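Local coordinates for protein tyrosinase (Burkholderia thailandensis, PDB 5ZRE) that catalyses, as a copper-containing tyrosinase (monophenol monooxygenase), the oxidation of phenols, probably by ortho-hydroxylation to catechols that go on to quinones, at residues S275-I280 / S465-W470; G439-K444 / V505-R510; Y250-N255 / G268-V273; T430-A435 / L482-H487. All blocks are in the same frame, centred on the assembly; numbering follows the deposited sequence.

From the N terminus, contact 3 comes first and closes a short loop: helix 256-263 lies between 250-255 and the loop 268-273. Contact 1 opens directly afterwards on the copper-bearing helix 274-284 and returns only at 465-470. Within that span contacts 4 and 2 open in turn, at 430-435 and 439-444; both close beyond 470, at 482-487 and 505-510. Contacts 1, 2 and 4 therefore all cross one another, while contact 3 precedes them in series. Contact 1 joins the helical core to the C-terminal beta strands, and contacts 2 and 4 each pair strands in one of two three-stranded sheets, which pack together in part through Met443.

Contact 1: S275-I280 / S465-W470; sequences SPHNDI and SILSRW. With O (oxygen atom), chain F.
Leu467 sets its CB against the carboxamide of Asn278, 3.6 Å from Asn278 OD1, so that the amide lies beside the CB methylene of Leu467 just past Ile466. The helix it meets, 274-284, carries the copper ligands His277 and His281 one turn apart and belongs to the helical bundle of type 3 copper proteins; the strand comes from the C-terminal beta region. The other end of the same amide is polar in its contact: Asn278 ND2 donates to Ser465 O at 3.3 Å with an N-H...O angle of 153°, the donor standing 28° off the carbonyl plane. One amide thus ties the helix to the strand backbone while its oxygen rests on Leu467.

A second tie runs through a water. It accepts from Ser465 N at 3.0 Å, is hydrogen-bonded to Ser275 OG at 2.9 Å, and also donates to the Asp279 carboxylate. Asp279 OD1 is modelled very near Ser465 OG, and its exact place is doubtful. Asp279 OD2 has its own partner, His463 NE2, in a hydrogen bond that probably helps to orient the carboxylate.

One residue earlier in the helix than Asn278, His277 binds copper in company with His281 and His320. With CG of Leu467 swung opposite the backbone N (chi1 175°), its CD2 is carried toward the copper centre, to 4.0 Å from His277 NE2, so Leu467 lies beside the dicopper site. The bound oxygen atom lies in the plane of the His277 ring, at its edge, 3.5 Å from His277 CE1.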
loop_
_atom_site.group_PDB
_atom_site.type_symbol
_atom_site.label_atom_id
_atom_site.label_comp_id
_atom_site.label_asym_id
_atom_site.label_seq_id
_atom_site.Cartn_x
_atom_site.Cartn_y
_atom_site.Cartn_z
ATOM N N SER A 275 -6.089 -4.354 -0.275
ATOM C CA SER A 275 -5.121 -5.481 -0.266
ATOM C C SER A 275 -3.858 -5.188 -1.105
ATOM O O SER A 275 -2.747 -5.259 -0.583
ATOM C CB SER A 275 -5.787 -6.776 -0.689
ATOM O OG SER A 275 -4.823 -7.733 -1.091
ATOM N N PRO A 276 -3.988 -4.902 -2.397
ATOM C CA PRO A 276 -2.810 -4.503 -3.142
ATOM C C PRO A 276 -2.179 -3.209 -2.591
ATOM O O PRO A 276 -0.962 -3.020 -2.692
ATOM C CB PRO A 276 -3.268 -4.229 -4.584
ATOM C CG PRO A 276 -4.778 -4.052 -4.470
ATOM C CD PRO A 276 -5.188 -4.832 -3.240
ATOM N N HIS A 277 -2.990 -2.329 -2.022
ATOM C CA HIS A 277 -2.458 -1.087 -1.414
ATOM C C HIS A 277 -1.463 -1.404 -0.287
ATOM O O HIS A 277 -0.376 -0.860 -0.250
ATOM C CB HIS A 277 -3.610 -0.185 -0.934
ATOM C CG HIS A 277 -3.367 0.371 0.414
ATOM N ND1 HIS A 277 -2.753 1.564 0.599
ATOM C CD2 HIS A 277 -3.593 -0.151 1.637
ATOM C CE1 HIS A 277 -2.626 1.757 1.894
ATOM N NE2 HIS A 277 -3.125 0.719 2.547
ATOM N N ASN A 278 -1.859 -2.287 0.619
ATOM C CA ASN A 278 -0.962 -2.892 1.618
ATOM C C ASN A 278 0.306 -3.482 0.980
ATOM O O ASN A 278 1.370 -3.304 1.507
ATOM C CB ASN A 278 -1.632 -4.030 2.389
ATOM C CG ASN A 278 -2.740 -3.567 3.304
ATOM O OD1 ASN A 278 -2.925 -2.349 3.460
ATOM N ND2 ASN A 278 -3.443 -4.534 3.914
ATOM N N ASP A 279 0.210 -4.205 -0.116
ATOM C CA ASP A 279 1.420 -4.842 -0.697
ATOM C C ASP A 279 2.487 -3.844 -1.141
ATOM O O ASP A 279 3.666 -4.110 -0.998
ATOM C CB ASP A 279 1.057 -5.760 -1.865
ATOM C CG ASP A 279 0.057 -6.869 -1.455
ATOM O OD1 ASP A 279 -0.017 -7.193 -0.266
ATOM O OD2 ASP A 279 -0.669 -7.424 -2.310
ATOM N N ILE A 280 2.073 -2.712 -1.702
ATOM C CA ILE A 280 3.000 -1.689 -2.111
ATOM C C ILE A 280 3.678 -1.110 -0.874
ATOM O O ILE A 280 4.863 -0.909 -0.900
ATOM C CB ILE A 280 2.288 -0.564 -2.884
ATOM C CG1 ILE A 280 1.838 -1.012 -4.280
ATOM C CG2 ILE A 280 3.170 0.677 -2.904
ATOM C CD1 ILE A 280 2.923 -1.651 -5.119
ATOM N N SER A 465 -0.816 -9.608 2.354
ATOM C CA SER A 465 -0.043 -8.670 3.158
ATOM C C SER A 465 -0.913 -8.039 4.247
ATOM O O SER A 465 -1.894 -7.405 3.951
ATOM C CB SER A 465 0.567 -7.625 2.317
ATOM O OG SER A 465 1.481 -8.218 1.403
ATOM N N ILE A 466 -0.515 -8.210 5.505
ATOM C CA ILE A 466 -1.116 -7.472 6.600
ATOM C C ILE A 466 -0.210 -6.282 6.931
ATOM O O ILE A 466 0.890 -6.436 7.431
ATOM C CB ILE A 466 -1.351 -8.384 7.817
ATOM C CG1 ILE A 466 -2.404 -9.457 7.522
ATOM C CG2 ILE A 466 -1.753 -7.554 9.027
ATOM C CD1 ILE A 466 -1.907 -10.618 6.679
ATOM N N LEU A 467 -0.670 -5.102 6.584
ATOM C CA LEU A 467 -0.030 -3.835 6.961
ATOM C C LEU A 467 -0.409 -3.534 8.402
ATOM O O LEU A 467 -1.564 -3.418 8.689
ATOM C CB LEU A 467 -0.511 -2.705 6.047
ATOM C CG LEU A 467 -0.001 -1.316 6.428
ATOM C CD1 LEU A 467 1.511 -1.216 6.208
ATOM C CD2 LEU A 467 -0.761 -0.226 5.671
ATOM N N SER A 468 0.555 -3.400 9.284
ATOM C CA SER A 468 0.200 -3.237 10.665
ATOM C C SER A 468 1.145 -2.207 11.299
ATOM O O SER A 468 1.620 -1.309 10.580
ATOM C CB SER A 468 0.216 -4.581 11.344
ATOM O OG SER A 468 -0.277 -4.515 12.683
ATOM N N ARG A 469 1.404 -2.305 12.609
ATOM C CA ARG A 469 2.157 -1.270 13.299
ATOM C C ARG A 469 2.997 -1.902 14.413
ATOM O O ARG A 469 2.896 -3.086 14.672
ATOM C CB ARG A 469 1.190 -0.159 13.743
ATOM C CG ARG A 469 0.553 -0.304 15.117
ATOM C CD ARG A 469 -0.473 -1.421 15.227
ATOM N NE ARG A 469 -1.515 -1.093 16.198
ATOM C CZ ARG A 469 -2.327 -1.970 16.785
ATOM N NH1 ARG A 469 -3.339 -1.533 17.518
ATOM N NH2 ARG A 469 -2.121 -3.271 16.664
ATOM N N TRP A 470 3.908 -1.112 14.959
ATOM C CA TRP A 470 4.555 -1.367 16.250
ATOM C C TRP A 470 3.772 -0.645 17.358
ATOM O O TRP A 470 3.419 0.543 17.201
ATOM C CB TRP A 470 5.995 -0.860 16.259
ATOM C CG TRP A 470 6.856 -1.221 15.097
ATOM C CD1 TRP A 470 7.138 -0.463 13.999
ATOM C CD2 TRP A 470 7.644 -2.413 14.969
ATOM N NE1 TRP A 470 8.031 -1.117 13.194
ATOM C CE2 TRP A 470 8.362 -2.310 13.769
ATOM C CE3 TRP A 470 7.802 -3.552 15.756
ATOM C CZ2 TRP A 470 9.193 -3.328 13.320
ATOM C CZ3 TRP A 470 8.642 -4.550 15.322
ATOM C CH2 TRP A 470 9.320 -4.443 14.115
HETATM O O O F . -2.375 3.238 5.108
HETATM O O HOH W 1 -2.300 -8.680 -0.083
#

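Contact 2: G439-K444 / V505-R510; sequences GSFIMK and VEFIHR
Strands 441-444 and 505-508 run antiparallel, 163° apart in direction and 4.6 Å between axes, with Ile442 and Ile508 exchanging two backbone hydrogen bonds and Lys444 and Glu506 two more. Of these, Lys444 N to Glu506 O is nearly straight at 2.8 Å and 176°, whereas the return bond from Glu506 N to Lys444 O is bent. Between the two bonded pairs, Met443 faces Phe507 as a non-hydrogen-bonded pair, and Phe507 CA offers a CA-H...O contact to Ile442 O at 3.3 Å.

Met443 and Phe507 lie side by side and point the same way, Met443 CG coming to 3.5 Å from Phe507 CE2. The sulfur follows in a Met-aromatic contact, set obliquely to the ring with SD 5.3 Å from the centroid of Phe507. Phe441 adds its CD2 at the edge of the Phe507 ring, 4.1 Å from Phe507 CD2. All this belongs to a three-stranded antiparallel sheet of the C-terminal region, in which 441-450 is the central strand, 456-466 flanks it on the other side, and helix 515-526 packs on Phe507 and His509.

On the reverse face, Ile442 and Ile508 stand CB to CB, and the bent chain of Lys444 brings its CD to 4.0 Å from Ile508 CD1 before its amine bonds to Tyr289 O and makes a cation-pi contact with that residue. Beyond the strand ends, Arg510 CG packs on Ser440 O at 3.8 Å, and its guanidinium continues to a salt bridge with Glu306 and a bond to Ala300 O.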
loop_
_atom_site.group_PDB
_atom_site.type_symbol
_atom_site.label_atom_id
_atom_site.label_comp_id
_atom_site.label_asym_id
_atom_site.label_seq_id
_atom_site.Cartn_x
_atom_site.Cartn_y
_atom_site.Cartn_z
ATOM N N GLY A 439 4.382 -5.623 14.158
ATOM C CA GLY A 439 4.782 -5.147 12.875
ATOM C C GLY A 439 4.010 -5.838 11.771
ATOM O O GLY A 439 3.101 -6.637 12.009
ATOM N N SER A 440 4.383 -5.524 10.543
ATOM C CA SER A 440 3.666 -5.993 9.386
ATOM C C SER A 440 4.167 -7.399 9.018
ATOM O O SER A 440 5.267 -7.784 9.385
ATOM C CB SER A 440 3.822 -5.001 8.247
ATOM O OG SER A 440 3.059 -3.826 8.473
ATOM N N PHE A 441 3.376 -8.151 8.264
ATOM C CA PHE A 441 3.801 -9.506 7.885
ATOM C C PHE A 441 3.013 -10.000 6.663
ATOM O O PHE A 441 1.955 -9.450 6.328
ATOM C CB PHE A 441 3.685 -10.458 9.085
ATOM C CG PHE A 441 2.283 -10.743 9.543
ATOM C CD1 PHE A 441 1.668 -9.944 10.501
ATOM C CD2 PHE A 441 1.581 -11.827 9.029
ATOM C CE1 PHE A 441 0.367 -10.211 10.907
ATOM C CE2 PHE A 441 0.285 -12.104 9.446
ATOM C CZ PHE A 441 -0.330 -11.274 10.358
ATOM N N ILE A 442 3.595 -11.012 6.004
ATOM C CA ILE A 442 3.092 -11.627 4.755
ATOM C C ILE A 442 2.803 -13.106 5.038
ATOM O O ILE A 442 3.641 -13.823 5.579
ATOM C CB ILE A 442 4.107 -11.460 3.593
ATOM C CG1 ILE A 442 4.429 -9.994 3.303
ATOM C CG2 ILE A 442 3.648 -12.137 2.303
ATOM C CD1 ILE A 442 5.735 -9.798 2.555
ATOM N N MET A 443 1.604 -13.547 4.693
ATOM C CA MET A 443 1.234 -14.957 4.710
ATOM C C MET A 443 1.419 -15.496 3.301
ATOM O O MET A 443 0.751 -14.995 2.410
ATOM C CB MET A 443 -0.239 -15.142 5.061
ATOM C CG MET A 443 -0.478 -15.780 6.395
ATOM S SD MET A 443 -2.194 -15.574 6.922
ATOM C CE MET A 443 -2.060 -13.991 7.743
ATOM N N LYS A 444 2.308 -16.468 3.089
ATOM C CA LYS A 444 2.398 -17.105 1.771
ATOM C C LYS A 444 1.873 -18.528 1.883
ATOM O O LYS A 444 2.320 -19.249 2.755
ATOM C CB LYS A 444 3.832 -17.121 1.244
ATOM C CG LYS A 444 4.321 -15.797 0.684
ATOM C CD LYS A 444 5.699 -15.876 0.081
ATOM C CE LYS A 444 5.699 -15.626 -1.411
ATOM N NZ LYS A 444 7.036 -15.219 -1.904
ATOM N N VAL A 505 1.332 -22.497 5.320
ATOM C CA VAL A 505 1.589 -21.068 5.156
ATOM C C VAL A 505 2.970 -20.681 5.734
ATOM O O VAL A 505 3.252 -20.960 6.895
ATOM C CB VAL A 505 0.436 -20.272 5.799
ATOM C CG1 VAL A 505 -0.907 -20.899 5.472
ATOM C CG2 VAL A 505 0.580 -20.146 7.310
ATOM N N GLU A 506 3.845 -20.052 4.931
ATOM C CA GLU A 506 5.075 -19.395 5.460
ATOM C C GLU A 506 4.750 -17.939 5.859
ATOM O O GLU A 506 4.057 -17.198 5.142
ATOM C CB GLU A 506 6.227 -19.372 4.445
ATOM C CG GLU A 506 6.433 -20.656 3.655
ATOM C CD GLU A 506 7.062 -21.819 4.406
ATOM O OE1 GLU A 506 7.796 -21.561 5.387
ATOM O OE2 GLU A 506 6.806 -22.986 4.014
ATOM N N PHE A 507 5.247 -17.519 7.003
ATOM C CA PHE A 507 5.106 -16.117 7.456
ATOM C C PHE A 507 6.432 -15.380 7.273
ATOM O O PHE A 507 7.447 -15.867 7.750
ATOM C CB PHE A 507 4.732 -16.059 8.936
ATOM C CG PHE A 507 3.383 -16.642 9.236
ATOM C CD1 PHE A 507 3.243 -17.995 9.473
ATOM C CD2 PHE A 507 2.252 -15.840 9.240
ATOM C CE1 PHE A 507 1.991 -18.532 9.734
ATOM C CE2 PHE A 507 1.008 -16.377 9.499
ATOM C CZ PHE A 507 0.880 -17.724 9.747
ATOM N N ILE A 508 6.408 -14.234 6.590
ATOM C CA ILE A 508 7.553 -13.293 6.572
ATOM C C ILE A 508 7.200 -12.089 7.461
ATOM O O ILE A 508 6.091 -11.536 7.372
ATOM C CB ILE A 508 7.867 -12.883 5.124
ATOM C CG1 ILE A 508 8.039 -14.118 4.234
ATOM C CG2 ILE A 508 9.065 -11.949 5.062
ATOM C CD1 ILE A 508 7.936 -13.819 2.750
ATOM N N HIS A 509 8.120 -11.705 8.343
ATOM C CA HIS A 509 7.760 -10.865 9.489
ATOM C C HIS A 509 8.989 -10.155 10.067
ATOM O O HIS A 509 10.117 -10.398 9.678
ATOM C CB HIS A 509 7.068 -11.706 10.560
ATOM C CG HIS A 509 7.919 -12.760 11.197
ATOM N ND1 HIS A 509 8.616 -12.541 12.384
ATOM C CD2 HIS A 509 8.136 -14.058 10.858
ATOM C CE1 HIS A 509 9.248 -13.639 12.724
ATOM N NE2 HIS A 509 8.977 -14.588 11.794
ATOM N N ARG A 510 8.769 -9.280 11.021
ATOM C CA ARG A 510 9.807 -8.371 11.398
ATOM C C ARG A 510 10.663 -9.002 12.500
ATOM O O ARG A 510 11.739 -8.489 12.828
ATOM C CB ARG A 510 9.206 -7.038 11.848
ATOM C CG ARG A 510 8.482 -6.273 10.752
ATOM C CD ARG A 510 9.386 -5.851 9.628
ATOM N NE ARG A 510 8.828 -4.712 8.910
ATOM C CZ ARG A 510 9.451 -4.113 7.910
ATOM N NH1 ARG A 510 10.544 -4.655 7.409
ATOM N NH2 ARG A 510 9.029 -2.949 7.463
#

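Contact 3: Y250-N255 / G268-V273; sequences YTVFSN and GLVTPV
Val252 meets Val270 first, the two branched side chains crossing at about a right angle with Val252 CG2 tight against Val270 CG1 at 3.4 Å. Val252 O is packed by Pro272 CB, also at 3.4 Å. At Phe253 the contact becomes polar: Val273 N donates to Phe253 O at 2.9 Å, in the carbonyl plane. The ring, its CG trans to the backbone N (chi1 177°), swings round to Val273, whose CB sits over one face in a CH-pi contact, 4.0 Å from the centroid of Phe253; Trp330 stacks on this ring as well.

The pairing closes a short helical connection of the tyrosinase central domain, in which helix 250-254 is followed by helix 256-263 and then by an extended loop that returns beside the first helix and leads to the copper-bearing helix 274-284. Ser254 turns inward at the helix end, OG donating to Thr251 O at 2.7 Å, and the same OG accepts from Asn255 ND2 at 2.8 Å, within the amide plane. Asn255 takes the N-cap position of the next helix, its OD1 making a weak bond to Thr257 N, while its carbonyl O lies 3.4 Å from Pro272 CB.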
loop_
_atom_site.group_PDB
_atom_site.type_symbol
_atom_site.label_atom_id
_atom_site.label_comp_id
_atom_site.label_asym_id
_atom_site.label_seq_id
_atom_site.Cartn_x
_atom_site.Cartn_y
_atom_site.Cartn_z
ATOM N N TYR A 250 -19.492 -1.538 -2.769
ATOM C CA TYR A 250 -18.530 -0.665 -2.185
ATOM C C TYR A 250 -17.908 -1.293 -0.928
ATOM O O TYR A 250 -16.715 -1.156 -0.687
ATOM C CB TYR A 250 -19.144 0.669 -1.780
ATOM C CG TYR A 250 -18.166 1.531 -1.017
ATOM C CD1 TYR A 250 -17.059 2.080 -1.641
ATOM C CD2 TYR A 250 -18.315 1.757 0.341
ATOM C CE1 TYR A 250 -16.166 2.871 -0.956
ATOM C CE2 TYR A 250 -17.434 2.565 1.040
ATOM C CZ TYR A 250 -16.351 3.110 0.389
ATOM O OH TYR A 250 -15.467 3.877 1.073
ATOM N N THR A 251 -18.741 -1.955 -0.140
ATOM C CA THR A 251 -18.393 -2.513 1.163
ATOM C C THR A 251 -17.223 -3.494 1.020
ATOM O O THR A 251 -16.271 -3.403 1.810
ATOM C CB THR A 251 -19.629 -3.147 1.825
ATOM O OG1 THR A 251 -20.522 -2.115 2.248
ATOM C CG2 THR A 251 -19.313 -3.999 3.032
ATOM N N VAL A 252 -17.272 -4.396 0.023
ATOM C CA VAL A 252 -16.221 -5.408 -0.077
ATOM C C VAL A 252 -15.029 -4.841 -0.839
ATOM O O VAL A 252 -13.914 -5.358 -0.694
ATOM C CB VAL A 252 -16.712 -6.741 -0.670
ATOM C CG1 VAL A 252 -17.820 -7.319 0.181
ATOM C CG2 VAL A 252 -17.155 -6.638 -2.102
ATOM N N PHE A 253 -15.280 -3.802 -1.641
ATOM C CA PHE A 253 -14.210 -3.016 -2.261
ATOM C C PHE A 253 -13.413 -2.241 -1.198
ATOM O O PHE A 253 -12.210 -2.201 -1.233
ATOM C CB PHE A 253 -14.779 -2.051 -3.292
ATOM C CG PHE A 253 -13.754 -1.145 -3.923
ATOM C CD1 PHE A 253 -12.966 -1.591 -4.973
ATOM C CD2 PHE A 253 -13.576 0.158 -3.480
ATOM C CE1 PHE A 253 -12.040 -0.751 -5.576
ATOM C CE2 PHE A 253 -12.642 0.996 -4.079
ATOM C CZ PHE A 253 -11.888 0.545 -5.133
ATOM N N SER A 254 -14.101 -1.666 -0.242
ATOM C CA SER A 254 -13.538 -0.658 0.647
ATOM C C SER A 254 -12.393 -1.235 1.483
ATOM O O SER A 254 -11.459 -0.501 1.777
ATOM C CB SER A 254 -14.616 -0.063 1.532
ATOM O OG SER A 254 -15.149 -1.037 2.421
ATOM N N ASN A 255 -12.428 -2.508 1.886
ATOM C CA ASN A 255 -11.507 -2.908 2.982
ATOM C C ASN A 255 -11.385 -4.425 3.156
ATOM O O ASN A 255 -12.294 -5.188 2.778
ATOM C CB ASN A 255 -11.950 -2.326 4.331
ATOM C CG ASN A 255 -13.133 -3.043 4.955
ATOM O OD1 ASN A 255 -12.959 -3.859 5.859
ATOM N ND2 ASN A 255 -14.333 -2.755 4.481
ATOM N N GLY A 268 -16.429 -17.717 -4.994
ATOM C CA GLY A 268 -15.533 -16.851 -5.757
ATOM C C GLY A 268 -14.591 -16.096 -4.839
ATOM O O GLY A 268 -14.508 -16.368 -3.634
ATOM N N LEU A 269 -13.865 -15.149 -5.414
ATOM C CA LEU A 269 -12.949 -14.330 -4.644
ATOM C C LEU A 269 -13.132 -12.871 -5.037
ATOM O O LEU A 269 -13.038 -12.487 -6.202
ATOM C CB LEU A 269 -11.500 -14.782 -4.858
ATOM C CG LEU A 269 -10.922 -15.567 -3.685
ATOM C CD1 LEU A 269 -9.473 -15.965 -3.913
ATOM C CD2 LEU A 269 -11.059 -14.763 -2.400
ATOM N N VAL A 270 -13.394 -12.087 -4.017
ATOM C CA VAL A 270 -13.444 -10.683 -4.119
ATOM C C VAL A 270 -12.134 -10.137 -3.534
ATOM O O VAL A 270 -11.527 -10.810 -2.727
ATOM C CB VAL A 270 -14.703 -10.236 -3.382
ATOM C CG1 VAL A 270 -14.613 -8.840 -2.807
ATOM C CG2 VAL A 270 -15.888 -10.379 -4.304
ATOM N N THR A 271 -11.692 -8.940 -3.955
ATOM C CA THR A 271 -10.424 -8.350 -3.531
ATOM C C THR A 271 -10.629 -6.865 -3.262
ATOM O O THR A 271 -10.987 -6.124 -4.150
ATOM C CB THR A 271 -9.315 -8.516 -4.568
ATOM O OG1 THR A 271 -8.979 -9.899 -4.589
ATOM C CG2 THR A 271 -8.074 -7.714 -4.245
ATOM N N PRO A 272 -10.393 -6.448 -2.042
ATOM C CA PRO A 272 -10.619 -5.060 -1.655
ATOM C C PRO A 272 -9.473 -4.194 -2.179
ATOM O O PRO A 272 -8.376 -4.711 -2.365
ATOM C CB PRO A 272 -10.557 -5.075 -0.130
ATOM C CG PRO A 272 -9.721 -6.322 0.222
ATOM C CD PRO A 272 -9.678 -7.213 -1.006
ATOM N N VAL A 273 -9.692 -2.918 -2.440
ATOM C CA VAL A 273 -8.573 -2.100 -2.986
ATOM C C VAL A 273 -7.427 -2.036 -1.965
ATOM O O VAL A 273 -6.259 -1.981 -2.361
ATOM C CB VAL A 273 -9.028 -0.687 -3.393
ATOM C CG1 VAL A 273 -9.347 0.206 -2.196
ATOM C CG2 VAL A 273 -7.993 -0.057 -4.288
#

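Contact 4: T430-A435 / L482-H487; sequences TGIDRA and LDIVAH
Ile432 O accepts from Ile484 N at 3.0 Å, the donor placed nearly along the C=O axis, in a weak pairing of two strands whose directions differ by 133°, well short of strictly antiparallel. Next to it Asp433 and Asp483 form a non-hydrogen-bonded pair; their carboxylates come close, Asp433 OD2 4.3 Å from Asp483 OD1, and the exposed setting probably softens the repulsion. Asp433 OD1 is occupied by an Asx turn, its anti lone pair receiving Ala435 N at 3.0 Å, and this turns the chain out of the strand.

That turn brings Ala435 CB to 3.5 Å from Leu482 CD1, at the point where the chain resumes after a gap in the model. Arg434 runs over Ile484 instead: CG wedged between the backbone N and the carbonyl carbon (chi1 89°) directs the chain across Ile484, with Arg434 CD a close 3.3 Å from Ile484 CG1.

In the three-stranded antiparallel sheet here, 426-433 is the central strand, 483-489 one edge and 531-534 the other. Ile432 and Ile484 pack on Met443 of strand 441-450, Arg434 reaches Ser468 OG through NH2, and Val485 O accepts from Ser260 of helix 256-263.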
loop_
_atom_site.group_PDB
_atom_site.type_symbol
_atom_site.label_atom_id
_atom_site.label_comp_id
_atom_site.label_asym_id
_atom_site.label_seq_id
_atom_site.Cartn_x
_atom_site.Cartn_y
_atom_site.Cartn_z
ATOM N N THR A 430 -7.521 -20.232 8.762
ATOM C CA THR A 430 -8.091 -19.704 9.989
ATOM C C THR A 430 -7.233 -20.152 11.179
ATOM O O THR A 430 -6.257 -20.856 11.012
ATOM C CB THR A 430 -9.563 -20.135 10.096
ATOM O OG1 THR A 430 -9.642 -21.563 10.050
ATOM C CG2 THR A 430 -10.408 -19.552 8.984
ATOM N N GLY A 431 -7.622 -19.723 12.373
ATOM C CA GLY A 431 -6.860 -19.972 13.595
ATOM C C GLY A 431 -5.526 -19.235 13.591
ATOM O O GLY A 431 -4.534 -19.787 13.995
ATOM N N ILE A 432 -5.483 -18.006 13.104
ATOM C CA ILE A 432 -4.289 -17.174 13.271
ATOM C C ILE A 432 -4.625 -15.999 14.200
ATOM O O ILE A 432 -5.457 -15.173 13.831
ATOM C CB ILE A 432 -3.806 -16.646 11.909
ATOM C CG1 ILE A 432 -3.585 -17.770 10.891
ATOM C CG2 ILE A 432 -2.578 -15.762 12.090
ATOM C CD1 ILE A 432 -4.339 -17.554 9.577
ATOM N N ASP A 433 -3.983 -15.907 15.373
ATOM C CA ASP A 433 -4.119 -14.705 16.238
ATOM C C ASP A 433 -2.930 -13.752 16.039
ATOM O O ASP A 433 -1.819 -13.981 16.537
ATOM C CB ASP A 433 -4.322 -15.038 17.741
ATOM C CG ASP A 433 -5.081 -13.914 18.501
ATOM O OD1 ASP A 433 -4.773 -12.718 18.295
ATOM O OD2 ASP A 433 -6.002 -14.219 19.292
ATOM N N ARG A 434 -3.197 -12.662 15.334
ATOM C CA ARG A 434 -2.177 -11.708 14.976
ATOM C C ARG A 434 -1.910 -10.751 16.140
ATOM O O ARG A 434 -0.971 -9.954 16.078
ATOM C CB ARG A 434 -2.600 -10.927 13.730
ATOM C CG ARG A 434 -3.414 -9.667 13.993
ATOM C CD ARG A 434 -4.005 -9.111 12.702
ATOM N NE ARG A 434 -4.135 -7.661 12.672
ATOM C CZ ARG A 434 -3.107 -6.817 12.714
ATOM N NH1 ARG A 434 -1.898 -7.277 12.998
ATOM N NH2 ARG A 434 -3.290 -5.528 12.466
ATOM N N ALA A 435 -2.719 -10.817 17.195
ATOM C CA ALA A 435 -2.642 -9.800 18.242
ATOM C C ALA A 435 -1.250 -9.812 18.848
ATOM O O ALA A 435 -0.847 -8.810 19.404
ATOM C CB ALA A 435 -3.688 -10.006 19.311
ATOM N N LEU A 482 -8.684 -10.374 17.515
ATOM C CA LEU A 482 -7.882 -10.018 16.342
ATOM C C LEU A 482 -7.603 -11.272 15.499
ATOM O O LEU A 482 -6.501 -11.426 14.943
ATOM C CB LEU A 482 -6.585 -9.357 16.822
ATOM C CG LEU A 482 -6.768 -8.303 17.920
ATOM C CD1 LEU A 482 -7.001 -8.955 19.293
ATOM C CD2 LEU A 482 -5.586 -7.325 17.956
ATOM N N ASP A 483 -8.611 -12.150 15.406
ATOM C CA ASP A 483 -8.578 -13.390 14.571
ATOM C C ASP A 483 -8.544 -13.053 13.094
ATOM O O ASP A 483 -9.368 -12.283 12.652
ATOM C CB ASP A 483 -9.840 -14.247 14.791
ATOM C CG ASP A 483 -9.831 -15.016 16.112
ATOM O OD1 ASP A 483 -8.841 -15.745 16.383
ATOM O OD2 ASP A 483 -10.840 -14.909 16.856
ATOM N N ILE A 484 -7.621 -13.647 12.335
ATOM C CA ILE A 484 -7.384 -13.269 10.933
ATOM C C ILE A 484 -7.754 -14.459 10.051
ATOM O O ILE A 484 -7.371 -15.593 10.312
ATOM C CB ILE A 484 -5.920 -12.811 10.731
ATOM C CG1 ILE A 484 -5.768 -11.292 10.894
ATOM C CG2 ILE A 484 -5.330 -13.285 9.408
ATOM C CD1 ILE A 484 -6.247 -10.446 9.721
ATOM N N VAL A 485 -8.439 -14.152 8.973
ATOM C CA VAL A 485 -8.958 -15.151 8.068
ATOM C C VAL A 485 -8.422 -14.880 6.665
ATOM O O VAL A 485 -8.793 -13.883 6.069
ATOM C CB VAL A 485 -10.491 -15.100 8.052
ATOM C CG1 VAL A 485 -11.066 -16.027 6.988
ATOM C CG2 VAL A 485 -11.074 -15.386 9.430
ATOM N N ALA A 486 -7.574 -15.758 6.137
ATOM C CA ALA A 486 -7.058 -15.561 4.775
ATOM C C ALA A 486 -7.763 -16.533 3.823
ATOM O O ALA A 486 -8.166 -17.626 4.223
ATOM C CB ALA A 486 -5.560 -15.762 4.754
ATOM N N HIS A 487 -7.877 -16.120 2.572
ATOM C CA HIS A 487 -8.447 -16.920 1.494
ATOM C C HIS A 487 -7.463 -16.951 0.333
ATOM O O HIS A 487 -6.907 -15.938 0.007
ATOM C CB HIS A 487 -9.767 -16.333 0.981
ATOM C CG HIS A 487 -10.830 -16.259 2.020
ATOM N ND1 HIS A 487 -11.722 -17.299 2.236
ATOM C CD2 HIS A 487 -11.152 -15.286 2.897
ATOM C CE1 HIS A 487 -12.558 -16.962 3.201
ATOM N NE2 HIS A 487 -12.224 -15.734 3.625
#